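Local coordinates for protein phosphohistidine phosphatase SixA (Escherichia coli, PDB 1UJC) that removes phosphate from the phosphohistidine of the HPt domain of the ArcB sensor, acting in the multistep His-Asp phosphorelay, at residues Glu78-Leu92 with Val105-Leu119. Residues are numbered along the deposited sequence; the frame is centred on the assembly and turned at random.
Sequences ELTPCGDVGLVSAYL and VISHLPLVGYLVAEL. With WO4 (tungstate(VI)ion), chain C.
Pro81 lies over one face of the His108 ring, its CD 3.9 Å from the ring centroid and 13° off the normal, a CH-pi contact. At the ring edge, ND1 donates in plane to tungstate O2 at 2.8 Å. NE2 is hydrogen-bonded to Ser51 OG, so both ring nitrogens are held. Leu109 N grips tungstate O1 at 3.0 Å, and Arg7 and Arg55 also bind the ion. Replacing His108 with an alanine would probably leave tungstate O2 without this donor and Pro81 without the ring beneath it. Beside the pocket, Ser107 OG donates to Leu79 O at 2.5 Å. Ser107 ends strand 102-107 of the central sheet in this histidine phosphatase fold, and the pocket opens where the chain leaves that strand. Farther along, helices 85-92 and 111-119 cross at -56°. Val85 is a knob among Leu111, Tyr114, Leu115 and Glu118. Its CG2, anti to the backbone N, comes within 3.4 Å of Leu115 CA. Val88 CG1 meets Leu115 CD1 at 3.6 Å, the two side chains roughly perpendicular. Glu118 bends at chi2 (68°), and its CG lies 3.8 Å from Ser89 CB. Leu111 CD2 reaches the backbone carbonyl oxygens of Glu78, in a 3-10 segment, and of Thr80.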
ATOM      1  N   GLU A  78      -6.996  10.325  -3.749  1.00 12.66           N
ATOM      2  CA  GLU A  78      -7.265   9.323  -4.776  1.00 13.06           C
ATOM      3  C   GLU A  78      -6.925   7.900  -4.349  1.00 12.65           C
ATOM      4  O   GLU A  78      -7.003   6.981  -5.156  1.00 12.40           O
ATOM      5  CB  GLU A  78      -6.520   9.670  -6.068  1.00 13.90           C
ATOM      6  CG  GLU A  78      -6.944  10.994  -6.677  1.00 14.90           C
ATOM      7  CD  GLU A  78      -8.427  11.038  -7.023  1.00 17.77           C
ATOM      8  OE1 GLU A  78      -8.920  12.142  -7.342  1.00 19.06           O
ATOM      9  OE2 GLU A  78      -9.098   9.980  -6.981  1.00 15.68           O
ATOM     10  N   LEU A  79      -6.553   7.727  -3.082  1.00 12.93           N
ATOM     11  CA  LEU A  79      -6.222   6.407  -2.550  1.00 13.54           C
ATOM     12  C   LEU A  79      -7.398   5.802  -1.789  1.00 13.38           C
ATOM     13  O   LEU A  79      -7.305   4.696  -1.253  1.00 15.74           O
ATOM     14  CB  LEU A  79      -4.987   6.483  -1.643  1.00 11.13           C
ATOM     15  CG  LEU A  79      -3.666   6.652  -2.399  1.00 12.34           C
ATOM     16  CD1 LEU A  79      -2.501   6.784  -1.430  1.00 11.57           C
ATOM     17  CD2 LEU A  79      -3.469   5.455  -3.314  1.00 11.45           C
ATOM     18  N   THR A  80      -8.503   6.535  -1.735  1.00 14.29           N
ATOM     19  CA  THR A  80      -9.704   6.050  -1.066  1.00 14.27           C
ATOM     20  C   THR A  80     -10.241   4.909  -1.928  1.00 14.17           C
ATOM     21  O   THR A  80      -9.819   4.741  -3.069  1.00 14.47           O
ATOM     22  CB  THR A  80     -10.778   7.154  -0.963  1.00 15.27           C
ATOM     23  OG1 THR A  80     -11.059   7.674  -2.267  1.00 16.84           O
ATOM     24  CG2 THR A  80     -10.306   8.277  -0.055  1.00 13.14           C
ATOM     25  N   PRO A  81     -11.172   4.107  -1.393  1.00 14.11           N
ATOM     26  CA  PRO A  81     -11.741   2.988  -2.147  1.00 13.47           C
ATOM     27  C   PRO A  81     -12.150   3.319  -3.585  1.00 15.29           C
ATOM     28  O   PRO A  81     -11.929   2.517  -4.492  1.00 12.92           O
ATOM     29  CB  PRO A  81     -12.930   2.576  -1.287  1.00 14.37           C
ATOM     30  CG  PRO A  81     -12.407   2.802   0.093  1.00 13.65           C
ATOM     31  CD  PRO A  81     -11.731   4.153  -0.029  1.00 14.42           C
ATOM     32  N   CYS A  82     -12.732   4.501  -3.785  1.00 15.37           N
ATOM     33  CA  CYS A  82     -13.201   4.934  -5.107  1.00 19.43           C
ATOM     34  C   CYS A  82     -12.197   5.799  -5.866  1.00 17.96           C
ATOM     35  O   CYS A  82     -12.536   6.419  -6.878  1.00 17.30           O
ATOM     36  CB  CYS A  82     -14.506   5.717  -4.959  1.00 21.69           C
ATOM     37  SG  CYS A  82     -15.792   4.843  -4.060  1.00 29.02           S
ATOM     38  N   GLY A  83     -10.967   5.835  -5.371  1.00 16.30           N
ATOM     39  CA  GLY A  83      -9.928   6.633  -5.992  1.00 15.98           C
ATOM     40  C   GLY A  83      -9.723   6.376  -7.470  1.00 16.39           C
ATOM     41  O   GLY A  83      -9.990   5.287  -7.976  1.00 14.69           O
ATOM     42  N   ASP A  84      -9.234   7.399  -8.161  1.00 16.75           N
ATOM     43  CA  ASP A  84      -8.979   7.319  -9.591  1.00 15.96           C
ATOM     44  C   ASP A  84      -7.614   6.671  -9.822  1.00 15.60           C
ATOM     45  O   ASP A  84      -6.575   7.311  -9.633  1.00 14.45           O
ATOM     46  CB  ASP A  84      -9.011   8.724 -10.186  1.00 16.20           C
ATOM     47  CG  ASP A  84      -8.928   8.715 -11.690  1.00 17.47           C
ATOM     48  OD1 ASP A  84      -9.832   9.285 -12.334  1.00 22.53           O
ATOM     49  OD2 ASP A  84      -7.965   8.139 -12.230  1.00 18.02           O
ATOM     50  N   VAL A  85      -7.619   5.403 -10.220  1.00 15.04           N
ATOM     51  CA  VAL A  85      -6.378   4.671 -10.441  1.00 14.89           C
ATOM     52  C   VAL A  85      -5.475   5.362 -11.459  1.00 15.21           C
ATOM     53  O   VAL A  85      -4.256   5.194 -11.438  1.00 15.06           O
ATOM     54  CB  VAL A  85      -6.655   3.219 -10.905  1.00 17.41           C
ATOM     55  CG1 VAL A  85      -7.070   3.199 -12.373  1.00 18.14           C
ATOM     56  CG2 VAL A  85      -5.428   2.358 -10.680  1.00 17.28           C
ATOM     57  N   GLY A  86      -6.077   6.143 -12.346  1.00 14.17           N
ATOM     58  CA  GLY A  86      -5.296   6.844 -13.348  1.00 13.09           C
ATOM     59  C   GLY A  86      -4.410   7.903 -12.722  1.00 13.46           C
ATOM     60  O   GLY A  86      -3.237   8.027 -13.072  1.00 12.47           O
ATOM     61  N   LEU A  87      -4.979   8.666 -11.793  1.00 13.01           N
ATOM     62  CA  LEU A  87      -4.245   9.724 -11.115  1.00 13.59           C
ATOM     63  C   LEU A  87      -3.195   9.133 -10.176  1.00 13.51           C
ATOM     64  O   LEU A  87      -2.124   9.702  -9.998  1.00 12.77           O
ATOM     65  CB  LEU A  87      -5.210  10.624 -10.336  1.00 15.70           C
ATOM     66  CG  LEU A  87      -6.207  11.454 -11.157  1.00 15.56           C
ATOM     67  CD1 LEU A  87      -7.145  12.211 -10.219  1.00 16.88           C
ATOM     68  CD2 LEU A  87      -5.457  12.427 -12.058  1.00 15.41           C
ATOM     69  N   VAL A  88      -3.502   7.990  -9.573  1.00 12.36           N
ATOM     70  CA  VAL A  88      -2.542   7.348  -8.686  1.00 13.35           C
ATOM     71  C   VAL A  88      -1.354   6.922  -9.547  1.00 14.20           C
ATOM     72  O   VAL A  88      -0.195   7.140  -9.193  1.00 12.78           O
ATOM     73  CB  VAL A  88      -3.148   6.105  -8.001  1.00 13.19           C
ATOM     74  CG1 VAL A  88      -2.098   5.436  -7.131  1.00 13.19           C
ATOM     75  CG2 VAL A  88      -4.355   6.513  -7.161  1.00 12.57           C
ATOM     76  N   SER A  89      -1.665   6.315 -10.685  1.00 13.11           N
ATOM     77  CA  SER A  89      -0.657   5.860 -11.636  1.00 13.72           C
ATOM     78  C   SER A  89       0.250   7.015 -12.073  1.00 13.72           C
ATOM     79  O   SER A  89       1.478   6.881 -12.104  1.00 14.13           O
ATOM     80  CB  SER A  89      -1.356   5.261 -12.859  1.00 15.04           C
ATOM     81  OG  SER A  89      -0.458   5.091 -13.934  1.00 20.40           O
ATOM     82  N   ALA A  90      -0.362   8.147 -12.407  1.00 11.27           N
ATOM     83  CA  ALA A  90       0.383   9.324 -12.843  1.00 10.14           C
ATOM     84  C   ALA A  90       1.236   9.910 -11.715  1.00 10.26           C
ATOM     85  O   ALA A  90       2.342  10.399 -11.951  1.00 11.20           O
ATOM     86  CB  ALA A  90      -0.581  10.383 -13.370  1.00 10.09           C
ATOM     87  N   TYR A  91       0.718   9.865 -10.492  1.00 10.59           N
ATOM     88  CA  TYR A  91       1.444  10.386  -9.340  1.00 11.78           C
ATOM     89  C   TYR A  91       2.712   9.535  -9.181  1.00 11.76           C
ATOM     90  O   TYR A  91       3.808  10.060  -8.978  1.00 11.35           O
ATOM     91  CB  TYR A  91       0.565  10.285  -8.084  1.00 11.55           C
ATOM     92  CG  TYR A  91       1.042  11.074  -6.875  1.00 11.39           C
ATOM     93  CD1 TYR A  91       0.441  12.286  -6.528  1.00 12.18           C
ATOM     94  CD2 TYR A  91       2.060  10.588  -6.051  1.00 10.74           C
ATOM     95  CE1 TYR A  91       0.835  12.988  -5.388  1.00 11.57           C
ATOM     96  CE2 TYR A  91       2.462  11.285  -4.910  1.00 10.27           C
ATOM     97  CZ  TYR A  91       1.844  12.482  -4.584  1.00 12.71           C
ATOM     98  OH  TYR A  91       2.228  13.174  -3.454  1.00 13.19           O
ATOM     99  N   LEU A  92       2.555   8.219  -9.294  1.00 11.44           N
ATOM    100  CA  LEU A  92       3.683   7.306  -9.166  1.00 10.77           C
ATOM    101  C   LEU A  92       4.710   7.501 -10.282  1.00 10.98           C
ATOM    102  O   LEU A  92       5.915   7.443 -10.035  1.00 10.80           O
ATOM    103  CB  LEU A  92       3.192   5.853  -9.139  1.00  9.71           C
ATOM    104  CG  LEU A  92       2.692   5.367  -7.775  1.00 11.11           C
ATOM    105  CD1 LEU A  92       1.920   4.057  -7.917  1.00 11.23           C
ATOM    106  CD2 LEU A  92       3.880   5.192  -6.843  1.00 11.61           C
ATOM    107  N   VAL A 105       2.600   2.236  -0.704  1.00 11.21           N
ATOM    108  CA  VAL A 105       1.239   2.744  -0.896  1.00 12.23           C
ATOM    109  C   VAL A 105       0.251   1.929  -0.066  1.00 12.24           C
ATOM    110  O   VAL A 105       0.123   0.722  -0.256  1.00 14.65           O
ATOM    111  CB  VAL A 105       0.812   2.649  -2.385  1.00 11.96           C
ATOM    112  CG1 VAL A 105      -0.587   3.238  -2.571  1.00 10.29           C
ATOM    113  CG2 VAL A 105       1.819   3.369  -3.265  1.00 10.81           C
ATOM    114  N   ILE A 106      -0.444   2.588   0.856  1.00 14.41           N
ATOM    115  CA  ILE A 106      -1.415   1.909   1.707  1.00 13.04           C
ATOM    116  C   ILE A 106      -2.802   2.363   1.282  1.00 13.15           C
ATOM    117  O   ILE A 106      -3.115   3.553   1.339  1.00 14.14           O
ATOM    118  CB  ILE A 106      -1.171   2.238   3.194  1.00 11.72           C
ATOM    119  CG1 ILE A 106       0.201   1.710   3.620  1.00 12.52           C
ATOM    120  CG2 ILE A 106      -2.250   1.610   4.049  1.00 10.72           C
ATOM    121  CD1 ILE A 106       0.563   2.016   5.066  1.00 12.31           C
ATOM    122  N   SER A 107      -3.634   1.414   0.861  1.00 13.54           N
ATOM    123  CA  SER A 107      -4.965   1.751   0.374  1.00 12.63           C
ATOM    124  C   SER A 107      -6.057   0.737   0.703  1.00 13.42           C
ATOM    125  O   SER A 107      -6.023   0.085   1.746  1.00 12.62           O
ATOM    126  CB  SER A 107      -4.896   1.967  -1.140  1.00 13.50           C
ATOM    127  OG  SER A 107      -6.088   2.532  -1.648  1.00 14.32           O
ATOM    128  N   HIS A 108      -7.031   0.615  -0.198  1.00 12.38           N
ATOM    129  CA  HIS A 108      -8.148  -0.293   0.009  1.00 12.55           C
ATOM    130  C   HIS A 108      -8.563  -1.020  -1.259  1.00 12.42           C
ATOM    131  O   HIS A 108      -8.081  -0.728  -2.357  1.00 11.42           O
ATOM    132  CB  HIS A 108      -9.396   0.463   0.486  1.00 13.90           C
ATOM    133  CG  HIS A 108      -9.121   1.620   1.395  1.00 12.39           C
ATOM    134  ND1 HIS A 108      -9.653   1.707   2.663  1.00 12.56           N
ATOM    135  CD2 HIS A 108      -8.422   2.763   1.202  1.00 13.67           C
ATOM    136  CE1 HIS A 108      -9.293   2.853   3.211  1.00 13.57           C
ATOM    137  NE2 HIS A 108      -8.545   3.513   2.345  1.00 10.59           N
ATOM    138  N   LEU A 109      -9.465  -1.982  -1.079  1.00 13.59           N
ATOM    139  CA  LEU A 109     -10.043  -2.705  -2.201  1.00 14.36           C
ATOM    140  C   LEU A 109     -11.095  -1.686  -2.626  1.00 14.48           C
ATOM    141  O   LEU A 109     -11.612  -0.949  -1.789  1.00 14.22           O
ATOM    142  CB  LEU A 109     -10.771  -3.971  -1.745  1.00 14.98           C
ATOM    143  CG  LEU A 109     -10.052  -5.148  -1.086  1.00 14.33           C
ATOM    144  CD1 LEU A 109     -11.101  -6.157  -0.634  1.00 15.27           C
ATOM    145  CD2 LEU A 109      -9.079  -5.780  -2.054  1.00 13.78           C
ATOM    146  N   PRO A 110     -11.436  -1.635  -3.917  1.00 15.45           N
ATOM    147  CA  PRO A 110     -10.897  -2.469  -4.989  1.00 15.56           C
ATOM    148  C   PRO A 110      -9.707  -1.795  -5.666  1.00 15.35           C
ATOM    149  O   PRO A 110      -9.074  -2.378  -6.553  1.00 15.24           O
ATOM    150  CB  PRO A 110     -12.085  -2.597  -5.924  1.00 15.61           C
ATOM    151  CG  PRO A 110     -12.647  -1.207  -5.882  1.00 15.53           C
ATOM    152  CD  PRO A 110     -12.579  -0.838  -4.402  1.00 15.63           C
ATOM    153  N   LEU A 111      -9.408  -0.573  -5.231  1.00 13.04           N
ATOM    154  CA  LEU A 111      -8.314   0.209  -5.801  1.00 14.20           C
ATOM    155  C   LEU A 111      -6.966  -0.510  -5.895  1.00 13.30           C
ATOM    156  O   LEU A 111      -6.317  -0.471  -6.935  1.00 13.22           O
ATOM    157  CB  LEU A 111      -8.141   1.517  -5.020  1.00 12.46           C
ATOM    158  CG  LEU A 111      -6.995   2.444  -5.446  1.00 14.20           C
ATOM    159  CD1 LEU A 111      -6.918   2.539  -6.955  1.00 16.01           C
ATOM    160  CD2 LEU A 111      -7.209   3.816  -4.826  1.00 14.41           C
ATOM    161  N   VAL A 112      -6.552  -1.172  -4.819  1.00 14.04           N
ATOM    162  CA  VAL A 112      -5.265  -1.863  -4.814  1.00 12.30           C
ATOM    163  C   VAL A 112      -5.140  -2.880  -5.941  1.00 11.43           C
ATOM    164  O   VAL A 112      -4.089  -2.983  -6.575  1.00  9.34           O
ATOM    165  CB  VAL A 112      -5.002  -2.550  -3.454  1.00 12.64           C
ATOM    166  CG1 VAL A 112      -4.864  -1.495  -2.367  1.00 12.60           C
ATOM    167  CG2 VAL A 112      -6.131  -3.511  -3.123  1.00 13.29           C
ATOM    168  N   GLY A 113      -6.212  -3.623  -6.195  1.00 11.00           N
ATOM    169  CA  GLY A 113      -6.185  -4.606  -7.263  1.00 13.07           C
ATOM    170  C   GLY A 113      -6.055  -3.947  -8.627  1.00 14.09           C
ATOM    171  O   GLY A 113      -5.199  -4.333  -9.433  1.00 12.56           O
ATOM    172  N   TYR A 114      -6.902  -2.949  -8.885  1.00 13.42           N
ATOM    173  CA  TYR A 114      -6.891  -2.232 -10.158  1.00 15.44           C
ATOM    174  C   TYR A 114      -5.580  -1.485 -10.376  1.00 13.98           C
ATOM    175  O   TYR A 114      -5.110  -1.358 -11.507  1.00 13.16           O
ATOM    176  CB  TYR A 114      -8.042  -1.220 -10.231  1.00 18.19           C
ATOM    177  CG  TYR A 114      -9.417  -1.808 -10.040  1.00 23.83           C
ATOM    178  CD1 TYR A 114      -9.817  -2.949 -10.735  1.00 25.98           C
ATOM    179  CD2 TYR A 114     -10.331  -1.209  -9.174  1.00 26.95           C
ATOM    180  CE1 TYR A 114     -11.097  -3.480 -10.568  1.00 28.55           C
ATOM    181  CE2 TYR A 114     -11.609  -1.730  -9.003  1.00 29.27           C
ATOM    182  CZ  TYR A 114     -11.987  -2.864  -9.703  1.00 29.13           C
ATOM    183  OH  TYR A 114     -13.268  -3.357  -9.548  1.00 33.10           O
ATOM    184  N   LEU A 115      -5.000  -0.983  -9.290  1.00 13.19           N
ATOM    185  CA  LEU A 115      -3.744  -0.248  -9.377  1.00 12.66           C
ATOM    186  C   LEU A 115      -2.642  -1.111  -9.975  1.00 12.51           C
ATOM    187  O   LEU A 115      -1.902  -0.657 -10.847  1.00 13.27           O
ATOM    188  CB  LEU A 115      -3.318   0.253  -7.994  1.00 11.88           C
ATOM    189  CG  LEU A 115      -2.050   1.109  -7.951  1.00  8.93           C
ATOM    190  CD1 LEU A 115      -2.185   2.301  -8.890  1.00  9.86           C
ATOM    191  CD2 LEU A 115      -1.815   1.586  -6.531  1.00 10.30           C
ATOM    192  N   VAL A 116      -2.524  -2.352  -9.501  1.00 11.82           N
ATOM    193  CA  VAL A 116      -1.508  -3.258 -10.024  1.00 11.85           C
ATOM    194  C   VAL A 116      -1.709  -3.491 -11.521  1.00 12.13           C
ATOM    195  O   VAL A 116      -0.752  -3.451 -12.291  1.00 11.46           O
ATOM    196  CB  VAL A 116      -1.537  -4.629  -9.308  1.00 10.72           C
ATOM    197  CG1 VAL A 116      -0.578  -5.599  -9.995  1.00 10.64           C
ATOM    198  CG2 VAL A 116      -1.145  -4.463  -7.851  1.00 10.26           C
ATOM    199  N   ALA A 117      -2.952  -3.739 -11.926  1.00 12.35           N
ATOM    200  CA  ALA A 117      -3.262  -3.981 -13.337  1.00 12.23           C
ATOM    201  C   ALA A 117      -2.951  -2.740 -14.163  1.00 12.37           C
ATOM    202  O   ALA A 117      -2.309  -2.825 -15.209  1.00 13.41           O
ATOM    203  CB  ALA A 117      -4.730  -4.362 -13.498  1.00 10.78           C
ATOM    204  N   GLU A 118      -3.412  -1.589 -13.681  1.00 12.40           N
ATOM    205  CA  GLU A 118      -3.182  -0.313 -14.352  1.00 12.83           C
ATOM    206  C   GLU A 118      -1.689  -0.065 -14.563  1.00 12.90           C
ATOM    207  O   GLU A 118      -1.276   0.409 -15.617  1.00 11.51           O
ATOM    208  CB  GLU A 118      -3.784   0.821 -13.520  1.00 15.96           C
ATOM    209  CG  GLU A 118      -3.419   2.236 -13.954  1.00 19.48           C
ATOM    210  CD  GLU A 118      -4.016   2.624 -15.288  1.00 23.42           C
ATOM    211  OE1 GLU A 118      -5.005   1.988 -15.707  1.00 23.64           O
ATOM    212  OE2 GLU A 118      -3.506   3.583 -15.912  1.00 26.05           O
ATOM    213  N   LEU A 119      -0.886  -0.388 -13.554  1.00 12.54           N
ATOM    214  CA  LEU A 119       0.558  -0.191 -13.634  1.00 12.57           C
ATOM    215  C   LEU A 119       1.265  -1.275 -14.442  1.00 11.75           C
ATOM    216  O   LEU A 119       2.262  -1.011 -15.120  1.00 10.79           O
ATOM    217  CB  LEU A 119       1.159  -0.161 -12.224  1.00 10.72           C
ATOM    218  CG  LEU A 119       0.652   0.897 -11.243  1.00 10.90           C
ATOM    219  CD1 LEU A 119       1.178   0.578  -9.854  1.00 12.50           C
ATOM    220  CD2 LEU A 119       1.102   2.279 -11.684  1.00 10.89           C
TER
HETATM  221  W   WO4 C 163     -11.371  -2.254   2.745  1.00 16.76           W
HETATM  222  O1  WO4 C 163     -10.043  -2.762   1.755  1.00 14.52           O
HETATM  223  O2  WO4 C 163     -11.254  -0.553   3.060  1.00 18.72           O
HETATM  224  O3  WO4 C 163     -11.492  -3.218   4.174  1.00 23.77           O
HETATM  225  O4  WO4 C 163     -12.838  -2.493   1.859  1.00 16.35           O